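Local coordinates for dihydroxyacetone kinase (Citrobacter freundii, PDB 1UN8), which catalyses the phosphorylation of dihydroxyacetone by ATP to dihydroxyacetone phosphate, working as a homodimer whose kinase chemistry depends on a divalent metal ion, at residues D89-A94 with L116-A121; L105-N110 with L135-D140; G151-I156 with M257-G262; L176-Y181 with E311-K316; S184-L189 with S304-V309. One frame throughout, in Å; residues are numbered along the deposited sequence.

How the contacts relate
All five contacts lie in the DhaK part of the chain, and they run from one six-stranded sheet into the other. Contact 1 packs two helices beside the first sheet, and contact 2 joins two strands of that sheet. Contact 2 holds the substrate-binding Lys109, and Phe118 of contact 1 comes within about 4 Å of Asp114, another substrate residue, measured between side chains. Contacts 2 and 3 meet where Asp139 OD1 probably bonds Ile152 N, 2.8 Å away. Strand 254-260 of contact 3 lies beside strand 301-309 of contact 5, bonded through Met257 N to Thr306 O (2.8 Å). Contact 4 lies away from the known sites and touches contact 5 through Ile314 on Ile308.

Contact 1 of 5, residues D89-A94 with L116-A121; sequences DAVLTA and LNFGLA
Val91 does nearly all the work here, fitted between Phe118 and Ala121 of the facing helix. Its CG2 methyl stands 3.8 Å from the centroid of the Phe118 ring and only 2° off the ring normal, a CH-pi contact centred on the face. The other branch, CG1, is turned opposite the backbone N (chi1 180°) and reaches two partners at once: Phe118 CD2 at 3.5 Å, and the Ala121 methyl, with Val91 CG1 and Ala121 CB 3.4 Å apart. This is the tight part, all carbon and buried, with no hydrogen bond between the two segments. It slackens away from Val91. Leu92 offers just its CD1, 3.9 Å from Ala121 O, and Asn117 barely joins in; its amide ND2 is bonded to Pro86 O. Leu92 and Asn117 also pack against the second subunit, on its Ala346 and Val434. The axes of the two short segments cross at -49° with 8.2 Å between them. Helix 88-98 also rests, through Ala90 and Ala94, on Val78 of strand 76-80, while Phe118 carries helix 112-127 onto Val108 of strand 104-109.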
# COMPACT_ATOMS: atom_id res chain seq x y z
N ASP A 89 -20.88 10.38 22.56
CA ASP A 89 -20.41 9.78 23.80
C ASP A 89 -18.92 9.47 23.70
O ASP A 89 -18.12 9.79 24.59
CB ASP A 89 -21.18 8.49 24.03
CG ASP A 89 -21.54 8.28 25.48
OD1 ASP A 89 -20.62 8.28 26.34
OD2 ASP A 89 -22.75 8.11 25.75
N ALA A 90 -18.55 8.83 22.60
CA ALA A 90 -17.17 8.46 22.39
C ALA A 90 -16.24 9.66 22.42
O ALA A 90 -15.23 9.65 23.13
CB ALA A 90 -17.03 7.72 21.06
N VAL A 91 -16.58 10.71 21.67
CA VAL A 91 -15.73 11.88 21.61
C VAL A 91 -15.56 12.50 22.99
O VAL A 91 -14.45 12.86 23.39
CB VAL A 91 -16.28 12.95 20.62
CG1 VAL A 91 -15.36 14.18 20.60
CG2 VAL A 91 -16.38 12.36 19.23
N LEU A 92 -16.67 12.62 23.72
CA LEU A 92 -16.61 13.20 25.05
C LEU A 92 -15.64 12.40 25.92
O LEU A 92 -14.73 12.96 26.53
CB LEU A 92 -18.00 13.21 25.68
CG LEU A 92 -18.11 13.89 27.05
CD1 LEU A 92 -17.50 15.29 26.97
CD2 LEU A 92 -19.57 13.95 27.49
N THR A 93 -15.85 11.09 25.95
CA THR A 93 -15.01 10.19 26.72
C THR A 93 -13.54 10.45 26.50
O THR A 93 -12.74 10.42 27.44
CB THR A 93 -15.32 8.74 26.37
OG1 THR A 93 -16.68 8.46 26.69
CG2 THR A 93 -14.41 7.80 27.14
N ALA A 94 -13.15 10.71 25.26
CA ALA A 94 -11.75 10.99 24.96
C ALA A 94 -11.30 12.32 25.56
O ALA A 94 -10.21 12.42 26.11
CB ALA A 94 -11.54 11.01 23.45
N LEU A 116 -20.98 17.49 13.61
CA LEU A 116 -22.08 17.44 14.56
C LEU A 116 -21.76 16.64 15.81
O LEU A 116 -22.12 17.03 16.92
CB LEU A 116 -23.34 16.87 13.89
CG LEU A 116 -23.90 17.68 12.73
CD1 LEU A 116 -25.21 17.06 12.28
CD2 LEU A 116 -24.13 19.13 13.16
N ASN A 117 -21.08 15.50 15.66
CA ASN A 117 -20.78 14.69 16.83
C ASN A 117 -19.66 15.21 17.70
O ASN A 117 -19.76 15.16 18.92
CB ASN A 117 -20.53 13.24 16.44
CG ASN A 117 -21.82 12.47 16.28
OD1 ASN A 117 -22.91 13.04 16.24
ND2 ASN A 117 -21.70 11.15 16.19
N PHE A 118 -18.58 15.69 17.09
CA PHE A 118 -17.50 16.23 17.89
C PHE A 118 -18.02 17.54 18.47
O PHE A 118 -17.65 17.93 19.58
CB PHE A 118 -16.26 16.52 17.04
CG PHE A 118 -15.42 15.31 16.74
CD1 PHE A 118 -15.83 14.37 15.80
CD2 PHE A 118 -14.20 15.12 17.39
CE1 PHE A 118 -15.04 13.26 15.52
CE2 PHE A 118 -13.41 14.01 17.11
CZ PHE A 118 -13.83 13.08 16.17
N GLY A 119 -18.89 18.22 17.72
CA GLY A 119 -19.45 19.48 18.17
C GLY A 119 -20.30 19.35 19.42
O GLY A 119 -20.07 20.06 20.41
N LEU A 120 -21.30 18.47 19.41
CA LEU A 120 -22.12 18.31 20.60
C LEU A 120 -21.20 17.88 21.75
O LEU A 120 -21.43 18.24 22.90
CB LEU A 120 -23.21 17.26 20.38
CG LEU A 120 -24.11 16.99 21.59
CD1 LEU A 120 -24.54 18.30 22.24
CD2 LEU A 120 -25.34 16.20 21.14
N ALA A 121 -20.16 17.12 21.42
CA ALA A 121 -19.21 16.67 22.43
C ALA A 121 -18.49 17.85 23.07
O ALA A 121 -18.38 17.93 24.29
CB ALA A 121 -18.19 15.71 21.81

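Contact 2 of 5, residues L105-N110 with L135-D140; sequences LLIVKN and LIVGDD
Val108 O takes the shortest bond of the pair, from Val137 N at 2.7 Å, and the same oxygen also receives a CA-H...O contact from Ile136, whose CA is 3.2 Å from Val108 O. Three more backbone bonds continue the parallel ladder. Leu135 N meets Leu106 O almost straight (2.8 Å, 171° at the hydrogen), Val108 N gives to Leu135 O, and Asn110 N closes the strand end on Val137 O at 2.9 Å, more bent at 142°. On the face bearing Ile107, Lys109, Leu135 and Val137, the CG2 branches of Ile107 and Val137 touch at 3.8 Å. Leu105 CD1 lies 4.2 Å from Leu135 CB. On the face of Val108 and Ile136, Asn110 has CG opposite its backbone N (chi1 -151°), which brings the amide to Ile136 CG2, 3.7 Å from Asn110 OD1. That OD1 takes its bond from Arg115 NH1, and the methyl simply packs alongside the amide. Lys109 binds substrate; its NZ is bonded to His65 NE2, and its side chain comes close to that of His61. The two strands are the flanks of a beta-alpha-beta unit, with helix 112-127 as the crossover, and 132-137 is the outermost strand of its sheet within the chain. Helices 155-167 and 172-184 pack on the Ile107 and Leu135 face; helix 112-127 packs on the other, against Val108 and Ile136.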
# COMPACT_ATOMS: atom_id res chain seq x y z
N LEU A 105 -7.68 20.69 21.69
CA LEU A 105 -8.06 21.14 20.37
C LEU A 105 -8.58 19.93 19.59
O LEU A 105 -7.87 18.93 19.42
CB LEU A 105 -6.85 21.73 19.64
CG LEU A 105 -7.02 21.85 18.13
CD1 LEU A 105 -8.18 22.80 17.85
CD2 LEU A 105 -5.73 22.34 17.48
N LEU A 106 -9.83 20.00 19.14
CA LEU A 106 -10.40 18.92 18.35
C LEU A 106 -10.09 19.27 16.88
O LEU A 106 -10.40 20.38 16.42
CB LEU A 106 -11.91 18.82 18.55
CG LEU A 106 -12.45 18.57 19.97
CD1 LEU A 106 -13.98 18.53 19.93
CD2 LEU A 106 -11.89 17.28 20.55
N ILE A 107 -9.45 18.36 16.15
CA ILE A 107 -9.16 18.59 14.74
C ILE A 107 -10.14 17.69 13.97
O ILE A 107 -10.02 16.45 14.01
CB ILE A 107 -7.72 18.21 14.39
CG1 ILE A 107 -6.74 19.01 15.27
CG2 ILE A 107 -7.46 18.47 12.88
CD1 ILE A 107 -5.76 19.87 14.52
N VAL A 108 -11.09 18.30 13.28
CA VAL A 108 -12.11 17.54 12.55
C VAL A 108 -12.14 17.73 11.04
O VAL A 108 -12.16 18.86 10.55
CB VAL A 108 -13.50 17.87 13.10
CG1 VAL A 108 -14.57 17.09 12.35
CG2 VAL A 108 -13.55 17.53 14.58
N LYS A 109 -12.15 16.62 10.30
CA LYS A 109 -12.22 16.67 8.84
C LYS A 109 -13.63 17.15 8.48
O LYS A 109 -14.59 16.81 9.17
CB LYS A 109 -11.93 15.28 8.24
CG LYS A 109 -10.49 14.81 8.48
CD LYS A 109 -10.13 13.55 7.67
CE LYS A 109 -11.06 12.37 7.96
NZ LYS A 109 -11.17 12.04 9.40
N ASN A 110 -13.75 17.94 7.43
CA ASN A 110 -15.05 18.50 7.06
C ASN A 110 -16.11 17.51 6.58
O ASN A 110 -16.24 17.24 5.39
CB ASN A 110 -14.86 19.58 5.99
CG ASN A 110 -15.95 20.65 6.05
OD1 ASN A 110 -16.96 20.48 6.74
ND2 ASN A 110 -15.74 21.75 5.32
N LEU A 135 -11.26 22.80 15.21
CA LEU A 135 -10.79 23.29 13.92
C LEU A 135 -11.25 22.32 12.83
O LEU A 135 -10.77 21.19 12.75
CB LEU A 135 -9.26 23.39 13.88
CG LEU A 135 -8.70 23.71 12.49
CD1 LEU A 135 -9.21 25.07 12.06
CD2 LEU A 135 -7.17 23.68 12.49
N ILE A 136 -12.18 22.78 11.99
CA ILE A 136 -12.68 21.96 10.89
C ILE A 136 -11.72 22.12 9.71
O ILE A 136 -11.47 23.24 9.25
CB ILE A 136 -14.10 22.39 10.42
CG1 ILE A 136 -15.10 22.37 11.58
CG2 ILE A 136 -14.59 21.43 9.35
CD1 ILE A 136 -14.92 23.49 12.54
N VAL A 137 -11.17 21.01 9.22
CA VAL A 137 -10.24 21.05 8.09
C VAL A 137 -10.91 20.69 6.76
O VAL A 137 -11.52 19.62 6.63
CB VAL A 137 -9.06 20.10 8.33
CG1 VAL A 137 -8.01 20.30 7.24
CG2 VAL A 137 -8.45 20.37 9.70
N GLY A 138 -10.81 21.60 5.79
CA GLY A 138 -11.41 21.37 4.48
C GLY A 138 -10.38 21.72 3.43
O GLY A 138 -10.47 22.76 2.79
N ASP A 139 -9.41 20.84 3.24
CA ASP A 139 -8.33 21.08 2.30
C ASP A 139 -8.55 20.70 0.83
O ASP A 139 -7.79 21.12 -0.04
CB ASP A 139 -7.05 20.41 2.82
CG ASP A 139 -7.19 18.90 2.97
OD1 ASP A 139 -8.13 18.44 3.64
OD2 ASP A 139 -6.34 18.17 2.42
N ASP A 140 -9.59 19.93 0.54
CA ASP A 140 -9.87 19.52 -0.84
C ASP A 140 -10.19 20.71 -1.74
O ASP A 140 -10.96 21.59 -1.35
CB ASP A 140 -11.02 18.51 -0.84
CG ASP A 140 -11.36 18.00 -2.24
OD1 ASP A 140 -10.47 17.99 -3.11
OD2 ASP A 140 -12.53 17.60 -2.45

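Contact 3 of 5, residues G151-I156 with M257-G262; sequences GIAGTI and MINNLG
Met257 reaches across from its strand to Ile156 and Ala153 with a side chain that is straight until its last bond. From CB, which already points at the other segment, the chain runs extended through CG (chi1 168°, chi2 172°), and contact begins at the sulfur: Met257 SD lies 3.5 Å from Ile156 CD1 and a little farther from Ile156 CG1. The final bond then bends (chi3 56°) and swings CE onto the turn of Ile152 to Thr155. There Met257 CE sits 3.5 Å from Ala153 O, 4.0 Å from Ala153 CB and 4.0 Å from Gly154 N; the methyl therefore meets backbone atoms of the turn as well as the Ala153 methyl. Ala153 CB also touches Asn259, 3.9 Å from ND2, but that amide is committed to other partners: ND2 to Val295 O and Ser304 OG, and OD1 to Leu294 N. The turn is type I, with Thr155 OG1 and Thr155 N both bonded to Ile152 O. Everything that touches is buried. The contact sets the turn and the first part of helix 155-167 on the second sheet, over strand 254-260 and its neighbour 301-309, where Ala153 also meets Ser304 and Thr306.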
# COMPACT_ATOMS: atom_id res chain seq x y z
N GLY A 151 -12.47 17.36 3.89
CA GLY A 151 -11.18 17.27 4.54
C GLY A 151 -10.58 15.92 4.18
O GLY A 151 -11.19 14.87 4.42
N ILE A 152 -9.38 15.95 3.61
CA ILE A 152 -8.69 14.73 3.21
C ILE A 152 -7.23 14.68 3.73
O ILE A 152 -6.94 15.21 4.79
CB ILE A 152 -8.75 14.58 1.67
CG1 ILE A 152 -8.04 15.77 1.00
CG2 ILE A 152 -10.23 14.47 1.22
CD1 ILE A 152 -8.72 16.26 -0.25
N ALA A 153 -6.34 14.07 2.97
CA ALA A 153 -4.95 13.90 3.38
C ALA A 153 -4.26 15.05 4.11
O ALA A 153 -3.58 14.83 5.11
CB ALA A 153 -4.11 13.48 2.18
N GLY A 154 -4.42 16.27 3.61
CA GLY A 154 -3.78 17.41 4.23
C GLY A 154 -4.02 17.53 5.73
O GLY A 154 -3.23 18.12 6.45
N THR A 155 -5.13 16.97 6.19
CA THR A 155 -5.47 17.04 7.59
C THR A 155 -4.28 16.68 8.49
O THR A 155 -4.03 17.35 9.48
CB THR A 155 -6.64 16.08 7.94
OG1 THR A 155 -7.81 16.46 7.20
CG2 THR A 155 -6.94 16.14 9.44
N ILE A 156 -3.54 15.64 8.14
CA ILE A 156 -2.43 15.25 8.99
C ILE A 156 -1.34 16.31 9.03
O ILE A 156 -0.58 16.38 9.99
CB ILE A 156 -1.82 13.89 8.57
CG1 ILE A 156 -1.26 13.99 7.15
CG2 ILE A 156 -2.86 12.78 8.73
CD1 ILE A 156 0.07 13.25 6.98
N MET A 257 2.99 16.47 -0.26
CA MET A 257 2.77 15.13 0.22
C MET A 257 2.08 14.25 -0.83
O MET A 257 0.97 14.57 -1.29
CB MET A 257 1.93 15.16 1.50
CG MET A 257 1.39 13.81 1.92
SD MET A 257 0.60 13.85 3.55
CE MET A 257 -0.64 15.12 3.30
N ILE A 258 2.75 13.17 -1.22
CA ILE A 258 2.21 12.22 -2.20
C ILE A 258 1.63 11.06 -1.39
O ILE A 258 2.36 10.22 -0.87
CB ILE A 258 3.32 11.69 -3.13
CG1 ILE A 258 4.06 12.87 -3.77
CG2 ILE A 258 2.72 10.82 -4.22
CD1 ILE A 258 5.56 12.81 -3.61
N ASN A 259 0.31 11.03 -1.32
CA ASN A 259 -0.44 10.04 -0.56
C ASN A 259 -1.10 8.96 -1.42
O ASN A 259 -1.77 9.24 -2.42
CB ASN A 259 -1.51 10.77 0.26
CG ASN A 259 -2.41 9.81 1.05
OD1 ASN A 259 -1.94 9.07 1.92
ND2 ASN A 259 -3.71 9.84 0.76
N ASN A 260 -0.93 7.71 -1.00
CA ASN A 260 -1.51 6.58 -1.71
C ASN A 260 -2.85 6.29 -1.05
O ASN A 260 -2.88 5.94 0.13
CB ASN A 260 -0.60 5.37 -1.60
CG ASN A 260 -1.07 4.21 -2.46
OD1 ASN A 260 -2.28 4.04 -2.68
ND2 ASN A 260 -0.13 3.41 -2.95
N LEU A 261 -3.95 6.42 -1.80
CA LEU A 261 -5.26 6.16 -1.21
C LEU A 261 -5.46 4.70 -0.77
O LEU A 261 -6.44 4.38 -0.08
CB LEU A 261 -6.38 6.59 -2.16
CG LEU A 261 -6.88 8.05 -2.10
CD1 LEU A 261 -6.29 8.78 -0.91
CD2 LEU A 261 -6.55 8.75 -3.38
N GLY A 262 -4.54 3.82 -1.18
CA GLY A 262 -4.64 2.44 -0.75
C GLY A 262 -4.48 1.34 -1.76
O GLY A 262 -4.07 0.23 -1.39

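Contact 4 of 5, residues L176-Y181 with E311-K316; sequences LREAQY and EESIEK
Glu311 opens the contact by laying its CB 3.5 Å from Tyr181 OH, while its carbonyl oxygen lies at the edge of the tyrosine ring, near the ring plane. Its own carboxylate leads away from the helix. Glu312 comes closest: its CG is 3.2 Å from Tyr181 OH and 3.7 Å from Tyr181 CE2. The two side chains cross at about a right angle, with the carboxylate plane 84° from that of the ring. This residue has a positive phi, as the first corner of a type II' turn, which Ile314 N closes on Glu311 O at 3.2 Å. Ser313, the second corner, brings its CB to 4.1 Å from Glu178 OE1, a loose touch between neighbours that both also pack on Phe165 of helix 155-167. Ile314, in helix 314-319, has its CG1 4.3 Å from Tyr181 CE2, approaching the ring obliquely. Tyr181 chi1 of -173° carries the ring toward the turn, within reach of Glu311, Glu312 and Ile314. The contact thus joins helix 172-184 to the turn between strand 301-309 and helix 314-319. Glu178 OE2 forms a salt bridge with Arg177 NH2 of its own helix, 2.7 Å away. No hydrogen bond or salt bridge spans the two segments: glutamate CB and CG carbons pack on the hydroxyl end and CE2 of Tyr181 by van der Waals contact, and any attraction between Arg177 and Glu312 is probably long-range.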
# COMPACT_ATOMS: atom_id res chain seq x y z
N LEU A 176 -4.56 26.49 18.44
CA LEU A 176 -5.63 26.74 17.48
C LEU A 176 -5.19 27.71 16.40
O LEU A 176 -5.36 27.46 15.21
CB LEU A 176 -6.86 27.28 18.20
CG LEU A 176 -8.03 27.84 17.38
CD1 LEU A 176 -8.60 26.75 16.49
CD2 LEU A 176 -9.10 28.37 18.32
N ARG A 177 -4.61 28.83 16.81
CA ARG A 177 -4.17 29.86 15.88
C ARG A 177 -3.27 29.27 14.80
O ARG A 177 -3.53 29.41 13.61
CB ARG A 177 -3.40 30.96 16.63
CG ARG A 177 -3.20 32.24 15.83
CD ARG A 177 -1.99 33.08 16.31
NE ARG A 177 -0.75 32.74 15.59
CZ ARG A 177 -0.57 32.88 14.27
NH1 ARG A 177 -1.55 33.34 13.49
NH2 ARG A 177 0.60 32.55 13.71
N GLU A 178 -2.21 28.60 15.24
CA GLU A 178 -1.24 27.99 14.34
C GLU A 178 -1.86 26.88 13.49
O GLU A 178 -1.57 26.77 12.30
CB GLU A 178 -0.06 27.44 15.14
CG GLU A 178 0.79 28.49 15.84
CD GLU A 178 1.47 29.44 14.87
OE1 GLU A 178 1.82 29.01 13.74
OE2 GLU A 178 1.67 30.61 15.23
N ALA A 179 -2.69 26.06 14.13
CA ALA A 179 -3.36 24.96 13.46
C ALA A 179 -4.22 25.50 12.33
O ALA A 179 -4.23 24.95 11.22
CB ALA A 179 -4.22 24.21 14.45
N GLN A 180 -4.94 26.58 12.60
CA GLN A 180 -5.79 27.18 11.59
C GLN A 180 -4.90 27.76 10.49
O GLN A 180 -5.22 27.65 9.30
CB GLN A 180 -6.65 28.28 12.23
CG GLN A 180 -7.43 29.14 11.22
CD GLN A 180 -8.49 28.37 10.42
OE1 GLN A 180 -9.55 28.01 10.96
NE2 GLN A 180 -8.22 28.13 9.15
N TYR A 181 -3.78 28.35 10.87
CA TYR A 181 -2.86 28.94 9.91
C TYR A 181 -2.36 27.85 8.96
O TYR A 181 -2.25 28.08 7.75
CB TYR A 181 -1.68 29.60 10.64
CG TYR A 181 -0.75 30.37 9.72
CD1 TYR A 181 -1.21 31.46 8.98
CD2 TYR A 181 0.59 30.01 9.60
CE1 TYR A 181 -0.36 32.18 8.13
CE2 TYR A 181 1.45 30.72 8.75
CZ TYR A 181 0.97 31.80 8.03
OH TYR A 181 1.84 32.50 7.21
N GLU A 311 5.42 29.05 5.03
CA GLU A 311 5.54 30.41 5.54
C GLU A 311 5.61 30.31 7.07
O GLU A 311 5.02 29.41 7.67
CB GLU A 311 4.32 31.26 5.15
CG GLU A 311 4.16 31.61 3.66
CD GLU A 311 5.25 32.52 3.11
OE1 GLU A 311 5.61 33.50 3.81
OE2 GLU A 311 5.75 32.28 1.99
N GLU A 312 6.35 31.23 7.67
CA GLU A 312 6.46 31.28 9.12
C GLU A 312 6.94 29.98 9.76
O GLU A 312 7.91 29.35 9.31
CB GLU A 312 5.11 31.66 9.73
CG GLU A 312 4.42 32.88 9.09
CD GLU A 312 5.15 34.20 9.34
OE1 GLU A 312 5.37 34.55 10.53
OE2 GLU A 312 5.51 34.88 8.35
N SER A 313 6.24 29.58 10.81
CA SER A 313 6.55 28.40 11.58
C SER A 313 6.23 27.06 10.92
O SER A 313 6.65 26.01 11.40
CB SER A 313 5.83 28.48 12.92
OG SER A 313 6.23 29.63 13.65
N ILE A 314 5.48 27.08 9.82
CA ILE A 314 5.09 25.84 9.16
C ILE A 314 6.27 24.88 8.94
O ILE A 314 6.28 23.78 9.48
CB ILE A 314 4.39 26.11 7.78
CG1 ILE A 314 3.01 26.74 8.00
CG2 ILE A 314 4.24 24.82 6.99
CD1 ILE A 314 2.05 25.86 8.76
N GLU A 315 7.26 25.30 8.16
CA GLU A 315 8.40 24.44 7.86
C GLU A 315 9.12 23.92 9.09
O GLU A 315 9.50 22.75 9.15
CB GLU A 315 9.39 25.18 6.95
CG GLU A 315 10.46 24.27 6.39
CD GLU A 315 11.49 25.01 5.59
OE1 GLU A 315 12.26 24.37 4.83
OE2 GLU A 315 11.55 26.25 5.72
N LYS A 316 9.33 24.79 10.07
CA LYS A 316 10.01 24.40 11.30
C LYS A 316 9.24 23.24 11.94
O LYS A 316 9.83 22.23 12.31
CB LYS A 316 10.06 25.58 12.28
CG LYS A 316 10.71 25.28 13.62
CD LYS A 316 10.52 26.43 14.61
CE LYS A 316 11.18 27.73 14.11
NZ LYS A 316 11.12 28.84 15.11

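Contact 5 of 5, residues S184-L189 with S304-V309; sequences SNTFSL and SLTAIV
Asn185 O starts the ladder by accepting from Val309 N at 3.1 Å, with the CA-H of Ile308 turned to the same oxygen. Next comes the hydrogen-bonded pair Phe187 and Ala307, whose amides and carbonyls satisfy each other in both directions: Phe187 N gives to Ala307 O at 2.9 Å, and Ala307 N returns to Phe187 O at 2.8 Å. Leu189 and Leu305 repeat the exchange, Leu305 N to Leu189 O being the straighter of their two bonds at 167°. This is a regular antiparallel pairing inside a mixed six-stranded sheet of the DhaK region, where 301-309 is sandwiched between 186-192 and 254-260; Thr306 and Ile308 therefore use their outward backbone groups on Met257 and Ala255. Alternating with the hydrogen-bonded pairs, Thr186 with Ile308 and Ser188 with Thr306 are non-hydrogen-bonded and face the same side. There Ser188 OG and Thr306 OG1 make a short hydroxyl pair, 2.6 Å apart, whose proton is not settled; the stronger partner of Ser188 OG is Asp139 OD2, in the loop after strand 132-137. Thr186 OG1 is satisfied by Ala182 O; with OG1 beside its own backbone N (chi1 -59°), Thr186 turns CG2 to Thr306 CG2, 3.5 Å away. Asn185 ND2 is taken by Tyr181 O, while Asn185 OD1 lies 3.4 Å from Val309 CB. On the face of Phe187, Leu189 and Leu305, the Phe187 ring turns its edge to Ala307 O, 3.7 Å from Phe187 CD1, and Leu189 and Leu305 pack against helix 233-247.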
# COMPACT_ATOMS: atom_id res chain seq x y z
N SER A 184 -5.26 26.77 6.53
CA SER A 184 -5.42 27.78 5.48
C SER A 184 -4.34 27.74 4.40
O SER A 184 -4.52 28.29 3.32
CB SER A 184 -5.46 29.18 6.10
OG SER A 184 -6.60 29.33 6.92
N ASN A 185 -3.23 27.08 4.69
CA ASN A 185 -2.14 26.99 3.74
C ASN A 185 -1.99 25.57 3.19
O ASN A 185 -0.94 25.22 2.64
CB ASN A 185 -0.84 27.44 4.40
CG ASN A 185 -0.73 28.95 4.49
OD1 ASN A 185 -0.39 29.61 3.51
ND2 ASN A 185 -1.04 29.50 5.66
N THR A 186 -3.04 24.77 3.33
CA THR A 186 -2.99 23.40 2.85
C THR A 186 -4.01 23.17 1.75
O THR A 186 -5.19 23.49 1.89
CB THR A 186 -3.23 22.42 4.02
OG1 THR A 186 -2.22 22.63 5.02
CG2 THR A 186 -3.16 20.98 3.54
N PHE A 187 -3.54 22.63 0.63
CA PHE A 187 -4.38 22.36 -0.53
C PHE A 187 -4.15 20.93 -1.04
O PHE A 187 -3.02 20.51 -1.30
CB PHE A 187 -4.09 23.38 -1.63
CG PHE A 187 -4.07 24.81 -1.14
CD1 PHE A 187 -2.95 25.32 -0.48
CD2 PHE A 187 -5.20 25.62 -1.26
CE1 PHE A 187 -2.96 26.60 0.05
CE2 PHE A 187 -5.21 26.91 -0.73
CZ PHE A 187 -4.09 27.40 -0.07
N SER A 188 -5.24 20.18 -1.18
CA SER A 188 -5.13 18.81 -1.64
C SER A 188 -6.06 18.50 -2.81
O SER A 188 -7.14 19.08 -2.93
CB SER A 188 -5.44 17.85 -0.49
OG SER A 188 -4.66 18.17 0.64
N LEU A 189 -5.62 17.58 -3.66
CA LEU A 189 -6.39 17.15 -4.81
C LEU A 189 -6.15 15.66 -5.02
O LEU A 189 -5.01 15.22 -5.11
CB LEU A 189 -6.00 17.93 -6.06
CG LEU A 189 -6.75 17.56 -7.34
CD1 LEU A 189 -8.24 17.67 -7.09
CD2 LEU A 189 -6.29 18.47 -8.49
N SER A 304 -3.35 11.12 -3.79
CA SER A 304 -3.64 12.54 -3.62
C SER A 304 -2.35 13.32 -3.52
O SER A 304 -1.31 12.78 -3.13
CB SER A 304 -4.53 12.76 -2.40
OG SER A 304 -3.88 12.35 -1.21
N LEU A 305 -2.41 14.58 -3.91
CA LEU A 305 -1.27 15.47 -3.84
C LEU A 305 -1.65 16.64 -2.95
O LEU A 305 -2.63 17.33 -3.22
CB LEU A 305 -0.90 15.98 -5.22
CG LEU A 305 -0.31 14.94 -6.16
CD1 LEU A 305 -0.16 15.54 -7.55
CD2 LEU A 305 1.02 14.47 -5.61
N THR A 306 -0.90 16.83 -1.87
CA THR A 306 -1.15 17.94 -0.95
C THR A 306 0.03 18.91 -0.91
O THR A 306 1.17 18.50 -0.68
CB THR A 306 -1.38 17.46 0.48
OG1 THR A 306 -2.54 16.64 0.54
CG2 THR A 306 -1.58 18.66 1.39
N ALA A 307 -0.26 20.18 -1.15
CA ALA A 307 0.76 21.22 -1.12
C ALA A 307 0.48 22.12 0.07
O ALA A 307 -0.65 22.55 0.28
CB ALA A 307 0.73 22.03 -2.41
N ILE A 308 1.51 22.36 0.87
CA ILE A 308 1.41 23.25 2.03
C ILE A 308 2.46 24.35 1.85
O ILE A 308 3.62 24.07 1.56
CB ILE A 308 1.68 22.51 3.35
CG1 ILE A 308 1.69 23.53 4.49
CG2 ILE A 308 3.01 21.76 3.30
CD1 ILE A 308 0.73 23.19 5.61
N VAL A 309 2.03 25.61 2.01
CA VAL A 309 2.92 26.75 1.86
C VAL A 309 3.85 26.86 3.05
O VAL A 309 3.41 26.85 4.20
CB VAL A 309 2.12 28.07 1.73
CG1 VAL A 309 3.08 29.24 1.57
CG2 VAL A 309 1.17 27.98 0.55